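Probable fimbrial chaperone YadV (PDB 5GHU) probably acts as a periplasmic folding chaperone for pilin subunits during fimbrial assembly, which could contribute to adhesion of the bacterium to various surfaces. Local coordinates at residues I3-T8 with F90-V95; S150-N155 with F185-M190; K13-S18 with R123-K128. All blocks are in the same frame, centred on the assembly; numbering follows the deposited sequence.

Interaction 1: I3-T8 with F90-V95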
ATOM      1  N   ILE A   3      13.225  13.967  -4.528  1.00 36.47           N
ATOM      2  CA  ILE A   3      13.212  13.277  -3.245  1.00 35.63           C
ATOM      3  C   ILE A   3      12.745  11.846  -3.401  1.00 37.20           C
ATOM      4  O   ILE A   3      11.693  11.578  -3.971  1.00 36.58           O
ATOM      5  CB  ILE A   3      12.312  13.996  -2.222  1.00 33.38           C
ATOM      6  CG1 ILE A   3      12.720  15.471  -2.124  1.00 36.92           C
ATOM      7  CG2 ILE A   3      12.402  13.306  -0.875  1.00 38.84           C
ATOM      8  CD1 ILE A   3      14.202  15.695  -1.684  1.00 40.85           C
ATOM      9  N   VAL A   4      13.559  10.932  -2.904  1.00 30.96           N
ATOM     10  CA  VAL A   4      13.280   9.504  -2.925  1.00 29.80           C
ATOM     11  C   VAL A   4      13.085   8.975  -1.513  1.00 31.36           C
ATOM     12  O   VAL A   4      13.872   9.274  -0.618  1.00 32.33           O
ATOM     13  CB  VAL A   4      14.424   8.746  -3.622  1.00 36.02           C
ATOM     14  CG1 VAL A   4      14.166   7.254  -3.586  1.00 46.17           C
ATOM     15  CG2 VAL A   4      14.547   9.247  -5.051  1.00 41.68           C
ATOM     16  N   ILE A   5      12.015   8.195  -1.313  1.00 27.38           N
ATOM     17  CA  ILE A   5      11.746   7.557  -0.062  1.00 24.92           C
ATOM     18  C   ILE A   5      12.373   6.168  -0.077  1.00 30.10           C
ATOM     19  O   ILE A   5      12.235   5.434  -1.063  1.00 32.49           O
ATOM     20  CB  ILE A   5      10.211   7.439   0.186  1.00 27.06           C
ATOM     21  CG1 ILE A   5       9.543   8.800   0.116  1.00 27.94           C
ATOM     22  CG2 ILE A   5       9.933   6.751   1.538  1.00 30.41           C
ATOM     23  CD1 ILE A   5       7.966   8.653   0.056  1.00 31.42           C
ATOM     24  N   SER A   6      13.047   5.787   1.004  1.00 30.20           N
ATOM     25  CA  SER A   6      13.637   4.436   1.081  1.00 28.86           C
ATOM     26  C   SER A   6      12.532   3.464   1.444  1.00 33.20           C
ATOM     27  O   SER A   6      12.002   3.498   2.538  1.00 36.19           O
ATOM     28  CB  SER A   6      14.745   4.378   2.102  1.00 32.57           C
ATOM     29  OG  SER A   6      15.818   5.241   1.697  1.00 34.94           O
ATOM     30  N   GLY A   7      12.136   2.630   0.497  1.00 35.49           N
ATOM     31  CA  GLY A   7      11.072   1.687   0.788  1.00 30.53           C
ATOM     32  C   GLY A   7       9.785   2.073   0.093  1.00 30.01           C
ATOM     33  O   GLY A   7       9.534   3.262  -0.129  1.00 31.87           O
ATOM     34  N   THR A   8       8.971   1.080  -0.253  1.00 27.60           N
ATOM     35  CA  THR A   8       7.734   1.371  -0.943  1.00 28.07           C
ATOM     36  C   THR A   8       6.535   1.271  -0.011  1.00 22.44           C
ATOM     37  O   THR A   8       5.417   1.598  -0.417  1.00 26.03           O
ATOM     38  CB  THR A   8       7.502   0.440  -2.135  1.00 30.62           C
ATOM     39  OG1 THR A   8       7.436  -0.916  -1.670  1.00 29.28           O
ATOM     40  CG2 THR A   8       8.605   0.610  -3.157  1.00 34.73           C
ATOM     41  N   PHE A  90       1.763   7.884   4.025  1.00 22.78           N
ATOM     42  CA  PHE A  90       2.910   8.746   4.313  1.00 21.77           C
ATOM     43  C   PHE A  90       3.207   9.604   3.087  1.00 24.17           C
ATOM     44  O   PHE A  90       3.514   9.070   2.021  1.00 27.15           O
ATOM     45  CB  PHE A  90       4.147   7.890   4.688  1.00 23.20           C
ATOM     46  CG  PHE A  90       5.384   8.721   4.944  1.00 25.42           C
ATOM     47  CD1 PHE A  90       5.391   9.657   5.955  1.00 25.44           C
ATOM     48  CD2 PHE A  90       6.473   8.661   4.096  1.00 22.70           C
ATOM     49  CE1 PHE A  90       6.480  10.478   6.196  1.00 27.50           C
ATOM     50  CE2 PHE A  90       7.572   9.468   4.323  1.00 28.36           C
ATOM     51  CZ  PHE A  90       7.566  10.403   5.370  1.00 29.29           C
ATOM     52  N   ASN A  91       3.109  10.924   3.261  1.00 25.64           N
ATOM     53  CA  ASN A  91       3.277  11.881   2.174  1.00 26.33           C
ATOM     54  C   ASN A  91       4.545  12.661   2.268  1.00 28.09           C
ATOM     55  O   ASN A  91       4.905  13.108   3.359  1.00 27.12           O
ATOM     56  CB  ASN A  91       2.147  12.922   2.186  1.00 28.21           C
ATOM     57  CG  ASN A  91       0.774  12.310   1.965  1.00 35.49           C
ATOM     58  OD1 ASN A  91       0.232  12.417   0.885  1.00 38.52           O
ATOM     59  ND2 ASN A  91       0.212  11.683   2.985  1.00 34.17           N
ATOM     60  N   VAL A  92       5.156  12.895   1.108  1.00 27.15           N
ATOM     61  CA  VAL A  92       6.313  13.747   0.943  1.00 27.17           C
ATOM     62  C   VAL A  92       6.054  14.746  -0.166  1.00 30.98           C
ATOM     63  O   VAL A  92       5.709  14.363  -1.279  1.00 34.11           O
ATOM     64  CB  VAL A  92       7.525  12.878   0.625  1.00 28.16           C
ATOM     65  CG1 VAL A  92       8.712  13.733   0.296  1.00 33.05           C
ATOM     66  CG2 VAL A  92       7.755  11.968   1.824  1.00 31.96           C
ATOM     67  N   LEU A  93       6.210  16.025   0.147  1.00 30.86           N
ATOM     68  CA  LEU A  93       5.945  17.093  -0.826  1.00 30.56           C
ATOM     69  C   LEU A  93       7.205  17.938  -0.959  1.00 35.14           C
ATOM     70  O   LEU A  93       7.685  18.445   0.033  1.00 37.23           O
ATOM     71  CB  LEU A  93       4.723  17.937  -0.355  1.00 31.93           C
ATOM     72  CG  LEU A  93       4.206  19.153  -1.143  1.00 43.09           C
ATOM     73  CD1 LEU A  93       5.032  20.416  -0.902  1.00 52.10           C
ATOM     74  CD2 LEU A  93       4.206  18.821  -2.595  1.00 49.47           C
ATOM     75  N   GLU A  94       7.764  18.083  -2.160  1.00 36.92           N
ATOM     76  CA  GLU A  94       9.006  18.869  -2.297  1.00 35.20           C
ATOM     77  C   GLU A  94       8.701  20.184  -2.993  1.00 42.23           C
ATOM     78  O   GLU A  94       7.773  20.281  -3.771  1.00 44.92           O
ATOM     79  CB  GLU A  94      10.096  18.082  -3.055  1.00 43.68           C
ATOM     80  CG  GLU A  94       9.842  17.831  -4.543  1.00 49.85           C
ATOM     81  CD  GLU A  94      10.723  16.717  -5.132  1.00 48.70           C
ATOM     82  OE1 GLU A  94      10.937  15.699  -4.452  1.00 49.56           O
ATOM     83  OE2 GLU A  94      11.183  16.841  -6.279  1.00 55.51           O
ATOM     84  N   VAL A  95       9.507  21.193  -2.703  1.00 44.36           N
ATOM     85  CA  VAL A  95       9.393  22.445  -3.449  1.00 50.57           C
ATOM     86  C   VAL A  95      10.724  23.207  -3.395  1.00 56.26           C
ATOM     87  O   VAL A  95      11.383  23.297  -2.342  1.00 47.71           O
ATOM     88  CB  VAL A  95       8.210  23.255  -2.920  1.00 53.89           C
ATOM     89  CG1 VAL A  95       8.373  23.542  -1.429  1.00 51.04           C
ATOM     90  CG2 VAL A  95       8.000  24.505  -3.760  1.00 54.54           C
TER
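Ile3 and Ile5 of strand 3-5 face Phe90, Val92 and Glu94 of strand 86-95, the two strand axes running antiparallel at 167° and approaching to 8.7 Å. That separation is too wide for backbone pairing: the strands belong to the two layers of the immunoglobulin-like beta sandwich of the N-terminal PapD-type domain, and the contact illustrates how such a sandwich is filled by alternate residues of each strand. Val4, between the two isoleucines, turns outward, while its backbone is hydrogen-bonded to Glu24 of the neighbouring strand 19-25.

Three apolar contacts make up the buried middle. The side chains of Ile3 and Val92 cross at about a right angle, and CG2 does the touching, with Ile3 CG2 3.9 Å from Val92 CG1. Ile5 and Val92 slide past one another in opposite directions, which puts Ile5 CD1 3.8 Å from Val92 CG2. Val92 thus spends one methyl on each isoleucine. The reach of Ile5 comes from its outer torsion, CD1 being swung out to trans, and the same methyl approaches the Phe90 ring obliquely, 4.3 Å from CD2 of Phe90. Leu31 and Val33 of strand 31-38 and Ile118 of strand 114-123 continue this core around the contact.

At the start of strand 3-5, opposite the end of strand 86-95, the packing turns polar. Glu94 holds CG between its backbone N and carbonyl carbon (chi1 69°), and from there the extended chain carries its carboxylate back to the start of strand 3-5. One oxygen, Glu94 OE2, accepts a hydrogen bond from Asp2 N, and the buried carboxylate grips two successive amides. Ile3 N donates to Glu94 OE1 at 2.9 Å, meeting that oxygen on its syn side, 23° out of the carboxylate plane.

Interaction 2: S150-N155 with F185-M190; sequences SLRVTN and FSDEVM
Ser150 packs its CB on Val189, 3.6 Å from CG1 of that residue, just ahead of the first bridged pair. Leu151 follows as a hydrogen-bonded antiparallel pair with Met190: Leu151 N donates to Met190 O and Met190 N to Leu151 O, both at 2.8 Å. The Leu151 side chain lies on the face shared with Val153 and Met190, beside Trp140 and Leu168.

Arg152, paired with Val189 without hydrogen bonds, bends at chi2 and chi3 and sends NH1 along its own strand to Thr154 OG1, which lies in the guanidinium plane. Asp187 OD2 is near but well out of that plane, so the attraction there is probably one of charge alone; Phe141 of strand 139-143 adds a cation-pi contact. Val153 repeats the double backbone bonding, now with Glu188, and its CG2 meets Met190 CE at 3.7 Å, the two side chains crossing at about a right angle.

Thr154 lies alongside Asp187; its hydroxyl donates to Asp187 OD1 at 2.7 Å from above the carboxylate plane (58° out of it). The threonine oxygen therefore relays between arginine and aspartate. Asn155 N bonds Ser186 O at 2.9 Å, while its side-chain amide turns to Thr157 and Tyr159. Because Phe185 and Ser186 both face Asn155, the pairing ends in a G1 beta bulge, at the edge of a sheet in the C-terminal immunoglobulin-like domain of a PapD-type chaperone.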
ATOM      1  N   SER A 150     -16.141  -9.225 -13.818  1.00 29.91           N
ATOM      2  CA  SER A 150     -15.379  -8.815 -12.645  1.00 27.88           C
ATOM      3  C   SER A 150     -15.331  -9.944 -11.655  1.00 25.24           C
ATOM      4  O   SER A 150     -16.070 -10.901 -11.795  1.00 27.87           O
ATOM      5  CB  SER A 150     -16.004  -7.581 -11.996  1.00 31.18           C
ATOM      6  OG  SER A 150     -17.353  -7.852 -11.789  1.00 41.72           O
ATOM      7  N   LEU A 151     -14.449  -9.801 -10.661  1.00 24.27           N
ATOM      8  CA  LEU A 151     -14.250 -10.806  -9.636  1.00 23.03           C
ATOM      9  C   LEU A 151     -14.617 -10.191  -8.315  1.00 23.17           C
ATOM     10  O   LEU A 151     -14.286  -9.036  -8.058  1.00 24.87           O
ATOM     11  CB  LEU A 151     -12.818 -11.259  -9.562  1.00 20.85           C
ATOM     12  CG  LEU A 151     -12.384 -11.825 -10.907  1.00 23.59           C
ATOM     13  CD1 LEU A 151     -10.890 -12.006 -10.901  1.00 22.55           C
ATOM     14  CD2 LEU A 151     -13.034 -13.167 -11.042  1.00 30.18           C
ATOM     15  N   ARG A 152     -15.268 -10.986  -7.481  1.00 20.50           N
ATOM     16  CA  ARG A 152     -15.438 -10.583  -6.078  1.00 19.06           C
ATOM     17  C   ARG A 152     -14.405 -11.336  -5.248  1.00 19.34           C
ATOM     18  O   ARG A 152     -14.239 -12.564  -5.393  1.00 21.19           O
ATOM     19  CB  ARG A 152     -16.849 -10.879  -5.604  1.00 19.22           C
ATOM     20  CG  ARG A 152     -17.117 -10.516  -4.118  1.00 20.57           C
ATOM     21  CD  ARG A 152     -16.922 -11.678  -3.136  1.00 22.15           C
ATOM     22  NE  ARG A 152     -17.956 -12.700  -3.332  1.00 20.88           N
ATOM     23  CZ  ARG A 152     -18.189 -13.701  -2.462  1.00 20.52           C
ATOM     24  NH1 ARG A 152     -17.480 -13.802  -1.325  1.00 21.15           N
ATOM     25  NH2 ARG A 152     -19.172 -14.582  -2.720  1.00 21.03           N
ATOM     26  N   VAL A 153     -13.695 -10.608  -4.417  1.00 17.15           N
ATOM     27  CA  VAL A 153     -12.568 -11.161  -3.683  1.00 16.28           C
ATOM     28  C   VAL A 153     -12.853 -10.938  -2.192  1.00 19.82           C
ATOM     29  O   VAL A 153     -13.285  -9.850  -1.808  1.00 19.79           O
ATOM     30  CB  VAL A 153     -11.254 -10.480  -4.065  1.00 18.75           C
ATOM     31  CG1 VAL A 153     -10.017 -11.254  -3.478  1.00 20.63           C
ATOM     32  CG2 VAL A 153     -11.116 -10.426  -5.604  1.00 20.40           C
ATOM     33  N   THR A 154     -12.649 -11.984  -1.396  1.00 17.52           N
ATOM     34  CA  THR A 154     -12.958 -11.915   0.051  1.00 15.68           C
ATOM     35  C   THR A 154     -11.685 -12.168   0.821  1.00 18.03           C
ATOM     36  O   THR A 154     -11.014 -13.166   0.573  1.00 18.40           O
ATOM     37  CB  THR A 154     -13.992 -12.948   0.390  1.00 18.25           C
ATOM     38  OG1 THR A 154     -15.245 -12.557  -0.205  1.00 20.28           O
ATOM     39  CG2 THR A 154     -14.236 -13.040   1.895  1.00 18.57           C
ATOM     40  N   ASN A 155     -11.397 -11.275   1.764  1.00 15.97           N
ATOM     41  CA  ASN A 155     -10.200 -11.379   2.633  1.00 16.03           C
ATOM     42  C   ASN A 155     -10.628 -11.765   4.032  1.00 16.46           C
ATOM     43  O   ASN A 155     -11.208 -10.926   4.717  1.00 17.11           O
ATOM     44  CB  ASN A 155      -9.515 -10.026   2.652  1.00 18.18           C
ATOM     45  CG  ASN A 155      -8.233 -10.025   3.501  1.00 16.02           C
ATOM     46  OD1 ASN A 155      -7.858 -11.006   4.107  1.00 17.12           O
ATOM     47  ND2 ASN A 155      -7.556  -8.890   3.453  1.00 17.38           N
ATOM     48  N   PHE A 185     -10.728  -8.474   6.527  1.00 16.95           N
ATOM     49  CA  PHE A 185     -12.151  -8.826   6.837  1.00 15.12           C
ATOM     50  C   PHE A 185     -13.147  -8.116   5.947  1.00 15.37           C
ATOM     51  O   PHE A 185     -14.167  -7.570   6.447  1.00 19.70           O
ATOM     52  CB  PHE A 185     -12.484  -8.546   8.333  1.00 17.04           C
ATOM     53  CG  PHE A 185     -11.565  -9.255   9.308  1.00 19.12           C
ATOM     54  CD1 PHE A 185     -11.413 -10.644   9.296  1.00 19.38           C
ATOM     55  CD2 PHE A 185     -10.831  -8.495  10.195  1.00 19.09           C
ATOM     56  CE1 PHE A 185     -10.580 -11.306  10.224  1.00 19.21           C
ATOM     57  CE2 PHE A 185      -9.975  -9.118  11.119  1.00 17.96           C
ATOM     58  CZ  PHE A 185      -9.845 -10.497  11.151  1.00 19.34           C
ATOM     59  N   SER A 186     -12.862  -8.068   4.642  1.00 16.90           N
ATOM     60  CA  SER A 186     -13.702  -7.313   3.709  1.00 16.06           C
ATOM     61  C   SER A 186     -13.729  -7.973   2.334  1.00 15.63           C
ATOM     62  O   SER A 186     -12.968  -8.909   2.064  1.00 16.97           O
ATOM     63  CB  SER A 186     -13.144  -5.898   3.584  1.00 17.74           C
ATOM     64  OG  SER A 186     -11.997  -5.931   2.700  1.00 20.26           O
ATOM     65  N   ASP A 187     -14.677  -7.495   1.552  1.00 17.00           N
ATOM     66  CA  ASP A 187     -14.770  -7.865   0.131  1.00 16.81           C
ATOM     67  C   ASP A 187     -14.351  -6.701  -0.739  1.00 19.19           C
ATOM     68  O   ASP A 187     -14.550  -5.526  -0.367  1.00 21.28           O
ATOM     69  CB  ASP A 187     -16.225  -8.202  -0.229  1.00 17.26           C
ATOM     70  CG  ASP A 187     -16.688  -9.542   0.276  1.00 20.50           C
ATOM     71  OD1 ASP A 187     -15.948 -10.216   0.958  1.00 19.13           O
ATOM     72  OD2 ASP A 187     -17.874  -9.886   0.012  1.00 23.94           O
ATOM     73  N   GLU A 188     -13.832  -6.988  -1.957  1.00 18.23           N
ATOM     74  CA  GLU A 188     -13.643  -5.982  -2.960  1.00 22.07           C
ATOM     75  C   GLU A 188     -13.975  -6.626  -4.318  1.00 20.43           C
ATOM     76  O   GLU A 188     -13.640  -7.789  -4.508  1.00 23.40           O
ATOM     77  CB  GLU A 188     -12.175  -5.544  -3.042  1.00 25.25           C
ATOM     78  CG  GLU A 188     -11.728  -4.580  -2.030  1.00 34.22           C
ATOM     79  CD  GLU A 188     -12.511  -3.309  -2.028  1.00 32.91           C
ATOM     80  OE1 GLU A 188     -13.190  -2.965  -3.034  1.00 41.37           O
ATOM     81  OE2 GLU A 188     -12.511  -2.664  -0.973  1.00 31.46           O
ATOM     82  N   VAL A 189     -14.549  -5.847  -5.203  1.00 21.03           N
ATOM     83  CA  VAL A 189     -14.754  -6.267  -6.601  1.00 21.81           C
ATOM     84  C   VAL A 189     -13.621  -5.690  -7.467  1.00 25.10           C
ATOM     85  O   VAL A 189     -13.253  -4.515  -7.335  1.00 24.13           O
ATOM     86  CB  VAL A 189     -16.099  -5.833  -7.147  1.00 21.70           C
ATOM     87  CG1 VAL A 189     -16.146  -6.120  -8.694  1.00 23.96           C
ATOM     88  CG2 VAL A 189     -17.213  -6.589  -6.415  1.00 27.05           C
ATOM     89  N   MET A 190     -13.079  -6.518  -8.377  1.00 20.48           N
ATOM     90  CA  MET A 190     -11.983  -6.060  -9.220  1.00 20.76           C
ATOM     91  C   MET A 190     -12.382  -6.390 -10.629  1.00 21.71           C
ATOM     92  O   MET A 190     -12.836  -7.518 -10.918  1.00 24.83           O
ATOM     93  CB  MET A 190     -10.658  -6.751  -8.823  1.00 22.40           C
ATOM     94  CG  MET A 190     -10.255  -6.473  -7.381  1.00 20.66           C
ATOM     95  SD  MET A 190      -8.742  -7.411  -7.032  1.00 21.44           S
ATOM     96  CE  MET A 190      -8.854  -7.518  -5.250  1.00 24.18           C
TER

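Interaction 3: K13-S18 with R123-K128; sequences KSDQKS and RPDGLK
The side chains of Asp15 and Asp125 cross at about a right angle, with their carboxylate planes 79° apart, so the two flat groups do not stack face on face. The closest separation of their oxygens in the model is too short to be trusted, and the details of that approach remain doubtful. The other flat neighbour is better defined: Gln16 NE2 donates to Asp15 OD1 at 2.8 Å, with the oxygen in the amide plane of Gln16 and the N-H arriving nearly along the C-O bond of the aspartate. This bond helps to hold the Asp15 carboxylate from within its own loop.

Firm links between the loops come from Ser14, an example of one residue using backbone and side chain in turn. Ser14 N donates to Arg123 O at 2.9 Å, from above the carbonyl plane (41° out of it). With OG held between the backbone N and the carbonyl carbon (chi1 66°), the hydroxyl is brought beside Pro124, Ser14 OG lying 3.4 Å from Pro124 CA. There it accepts a hydrogen bond from Asp125 N at 3.0 Å.

Lys13 starts a type I turn closed by the bond from Gln16 N to Lys13 O, and its CA lies 3.5 Å from Arg123 O in a CA-H...O contact. Arg123 NE pairs with Glu85 and NH2 with Asp211 of the C-terminal domain, a salt bridge between domains. Chain direction is the telling feature: Lys13 pairs with Arg123 in parallel, at the end of strands 9-13 and 114-123. Such parallel pairing of the first strand's second half with the last strand of the N-terminal domain is characteristic of immunoglobulin-like sandwiches whose first strand switches sheets.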
ATOM      1  N   LYS A  13       4.663  -1.522  13.711  1.00 20.35           N
ATOM      2  CA  LYS A  13       4.162  -2.507  14.678  1.00 20.53           C
ATOM      3  C   LYS A  13       3.762  -1.789  15.925  1.00 19.94           C
ATOM      4  O   LYS A  13       4.429  -0.858  16.353  1.00 21.16           O
ATOM      5  CB  LYS A  13       5.249  -3.584  14.925  1.00 17.72           C
ATOM      6  CG  LYS A  13       5.528  -4.374  13.625  1.00 19.82           C
ATOM      7  CD  LYS A  13       6.535  -5.493  13.932  1.00 19.39           C
ATOM      8  CE  LYS A  13       6.831  -6.194  12.590  1.00 17.99           C
ATOM      9  NZ  LYS A  13       7.813  -7.352  12.838  1.00 20.01           N
ATOM     10  N   SER A  14       2.650  -2.211  16.530  1.00 20.10           N
ATOM     11  CA  SER A  14       2.063  -1.416  17.608  1.00 20.72           C
ATOM     12  C   SER A  14       2.926  -1.293  18.859  1.00 23.62           C
ATOM     13  O   SER A  14       2.750  -0.361  19.664  1.00 25.24           O
ATOM     14  CB  SER A  14       0.690  -1.984  17.972  1.00 27.35           C
ATOM     15  OG  SER A  14       0.803  -3.280  18.537  1.00 25.01           O
ATOM     16  N   ASP A  15       3.882  -2.213  19.032  1.00 21.51           N
ATOM     17  CA  ASP A  15       4.726  -2.112  20.224  1.00 22.00           C
ATOM     18  C   ASP A  15       5.888  -1.128  20.063  1.00 22.63           C
ATOM     19  O   ASP A  15       6.615  -0.889  21.024  1.00 26.93           O
ATOM     20  CB  ASP A  15       5.255  -3.502  20.679  1.00 23.78           C
ATOM     21  CG  ASP A  15       6.135  -4.171  19.632  1.00 24.97           C
ATOM     22  OD1 ASP A  15       7.053  -3.514  19.149  1.00 28.37           O
ATOM     23  OD2 ASP A  15       5.909  -5.346  19.404  1.00 24.07           O
ATOM     24  N   GLN A  16       6.009  -0.502  18.899  1.00 25.13           N
ATOM     25  CA  GLN A  16       7.101   0.455  18.652  1.00 24.17           C
ATOM     26  C   GLN A  16       6.743   1.881  19.054  1.00 25.86           C
ATOM     27  O   GLN A  16       5.666   2.382  18.698  1.00 27.86           O
ATOM     28  CB  GLN A  16       7.478   0.433  17.157  1.00 22.46           C
ATOM     29  CG  GLN A  16       8.118  -0.915  16.760  1.00 24.10           C
ATOM     30  CD  GLN A  16       9.425  -1.136  17.599  1.00 40.10           C
ATOM     31  OE1 GLN A  16      10.477  -0.540  17.318  1.00 42.09           O
ATOM     32  NE2 GLN A  16       9.324  -1.942  18.668  1.00 38.69           N
ATOM     33  N   LYS A  17       7.647   2.543  19.756  1.00 29.10           N
ATOM     34  CA  LYS A  17       7.395   3.907  20.190  1.00 30.29           C
ATOM     35  C   LYS A  17       7.444   4.827  18.976  1.00 30.12           C
ATOM     36  O   LYS A  17       6.733   5.823  18.905  1.00 32.47           O
ATOM     37  CB  LYS A  17       8.422   4.295  21.273  1.00 36.05           C
ATOM     38  CG  LYS A  17       8.472   5.764  21.597  1.00 62.30           C
ATOM     39  CD  LYS A  17       7.268   6.205  22.431  1.00 71.01           C
ATOM     40  CE  LYS A  17       7.510   7.581  23.044  1.00 71.00           C
ATOM     41  NZ  LYS A  17       8.818   7.613  23.736  1.00 71.24           N
ATOM     42  N   SER A  18       8.253   4.465  17.988  1.00 29.67           N
ATOM     43  CA  SER A  18       8.289   5.187  16.719  1.00 30.89           C
ATOM     44  C   SER A  18       8.945   4.312  15.661  1.00 30.52           C
ATOM     45  O   SER A  18       9.519   3.255  15.984  1.00 29.61           O
ATOM     46  CB  SER A  18       9.055   6.505  16.864  1.00 32.03           C
ATOM     47  OG  SER A  18      10.398   6.212  17.176  1.00 38.26           O
ATOM     48  N   ARG A 123       0.183  -2.233  12.442  1.00 18.33           N
ATOM     49  CA  ARG A 123      -0.045  -3.648  12.671  1.00 17.50           C
ATOM     50  C   ARG A 123      -0.041  -3.917  14.181  1.00 18.20           C
ATOM     51  O   ARG A 123       1.016  -3.960  14.811  1.00 19.44           O
ATOM     52  CB  ARG A 123       1.038  -4.488  11.987  1.00 17.53           C
ATOM     53  CG  ARG A 123       0.772  -5.980  12.134  1.00 18.59           C
ATOM     54  CD  ARG A 123       1.859  -6.796  11.418  1.00 17.77           C
ATOM     55  NE  ARG A 123       1.618  -6.547   9.983  1.00 16.61           N
ATOM     56  CZ  ARG A 123       2.569  -6.702   9.073  1.00 18.12           C
ATOM     57  NH1 ARG A 123       3.772  -7.185   9.420  1.00 18.76           N
ATOM     58  NH2 ARG A 123       2.320  -6.398   7.799  1.00 16.47           N
ATOM     59  N   PRO A 124      -1.231  -4.094  14.770  1.00 18.56           N
ATOM     60  CA  PRO A 124      -1.261  -4.537  16.173  1.00 19.89           C
ATOM     61  C   PRO A 124      -0.503  -5.846  16.335  1.00 18.72           C
ATOM     62  O   PRO A 124      -0.580  -6.723  15.478  1.00 20.78           O
ATOM     63  CB  PRO A 124      -2.759  -4.732  16.457  1.00 24.01           C
ATOM     64  CG  PRO A 124      -3.462  -3.816  15.407  1.00 22.15           C
ATOM     65  CD  PRO A 124      -2.579  -3.932  14.172  1.00 20.40           C
ATOM     66  N   ASP A 125       0.199  -5.971  17.449  1.00 21.97           N
ATOM     67  CA  ASP A 125       0.890  -7.223  17.743  1.00 23.06           C
ATOM     68  C   ASP A 125      -0.140  -8.326  17.979  1.00 21.73           C
ATOM     69  O   ASP A 125      -1.238  -8.053  18.499  1.00 23.75           O
ATOM     70  CB  ASP A 125       1.691  -7.076  19.033  1.00 22.86           C
ATOM     71  CG  ASP A 125       2.968  -6.263  18.893  1.00 22.25           C
ATOM     72  OD1 ASP A 125       3.222  -5.607  17.894  1.00 25.99           O
ATOM     73  OD2 ASP A 125       3.780  -6.329  19.797  1.00 23.46           O
ATOM     74  N   GLY A 126       0.250  -9.563  17.678  1.00 21.02           N
ATOM     75  CA  GLY A 126      -0.538 -10.721  18.017  1.00 23.19           C
ATOM     76  C   GLY A 126      -1.658 -11.104  17.069  1.00 22.12           C
ATOM     77  O   GLY A 126      -2.495 -11.925  17.460  1.00 24.84           O
ATOM     78  N   LEU A 127      -1.637 -10.585  15.863  1.00 20.79           N
ATOM     79  CA  LEU A 127      -2.667 -11.005  14.911  1.00 19.90           C
ATOM     80  C   LEU A 127      -2.462 -12.447  14.464  1.00 22.95           C
ATOM     81  O   LEU A 127      -1.320 -12.943  14.387  1.00 23.34           O
ATOM     82  CB  LEU A 127      -2.670 -10.107  13.701  1.00 19.70           C
ATOM     83  CG  LEU A 127      -2.983  -8.617  13.998  1.00 22.66           C
ATOM     84  CD1 LEU A 127      -2.863  -7.839  12.711  1.00 24.39           C
ATOM     85  CD2 LEU A 127      -4.401  -8.482  14.530  1.00 24.16           C
ATOM     86  N   LYS A 128      -3.582 -13.128  14.213  1.00 22.49           N
ATOM     87  CA  LYS A 128      -3.543 -14.501  13.753  1.00 23.12           C
ATOM     88  C   LYS A 128      -2.856 -14.597  12.393  1.00 20.84           C
ATOM     89  O   LYS A 128      -3.118 -13.798  11.503  1.00 23.44           O
ATOM     90  CB  LYS A 128      -4.992 -15.010  13.622  1.00 26.22           C
ATOM     91  CG  LYS A 128      -5.093 -16.428  13.117  1.00 39.54           C
ATOM     92  CD  LYS A 128      -6.548 -16.771  12.815  1.00 50.72           C
ATOM     93  CE  LYS A 128      -6.673 -18.226  12.357  1.00 62.23           C
ATOM     94  NZ  LYS A 128      -5.894 -18.484  11.117  1.00 70.06           N
TER

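In the fold
Interactions 1 and 3 both belong to the N-terminal domain and alternate along the chain: residues 3-8 lead through strand 9-13 into residues 13-18, while strand 86-95 lies beside the strand 114-123 that ends at Arg123. The N-terminal part of the chain thus contributes to the core in interaction 1 and, just past strand 9-13, to the surface in interaction 3, with centres 24 Å apart. Interaction 2 stands in the C-terminal domain, its centre 30 Å from that of interaction 1, on the opposite side of the chain's centre. Interaction 3 comes nearer to it, with nearest atoms about 7 Å apart, consistent with a place towards the junction of the two domains.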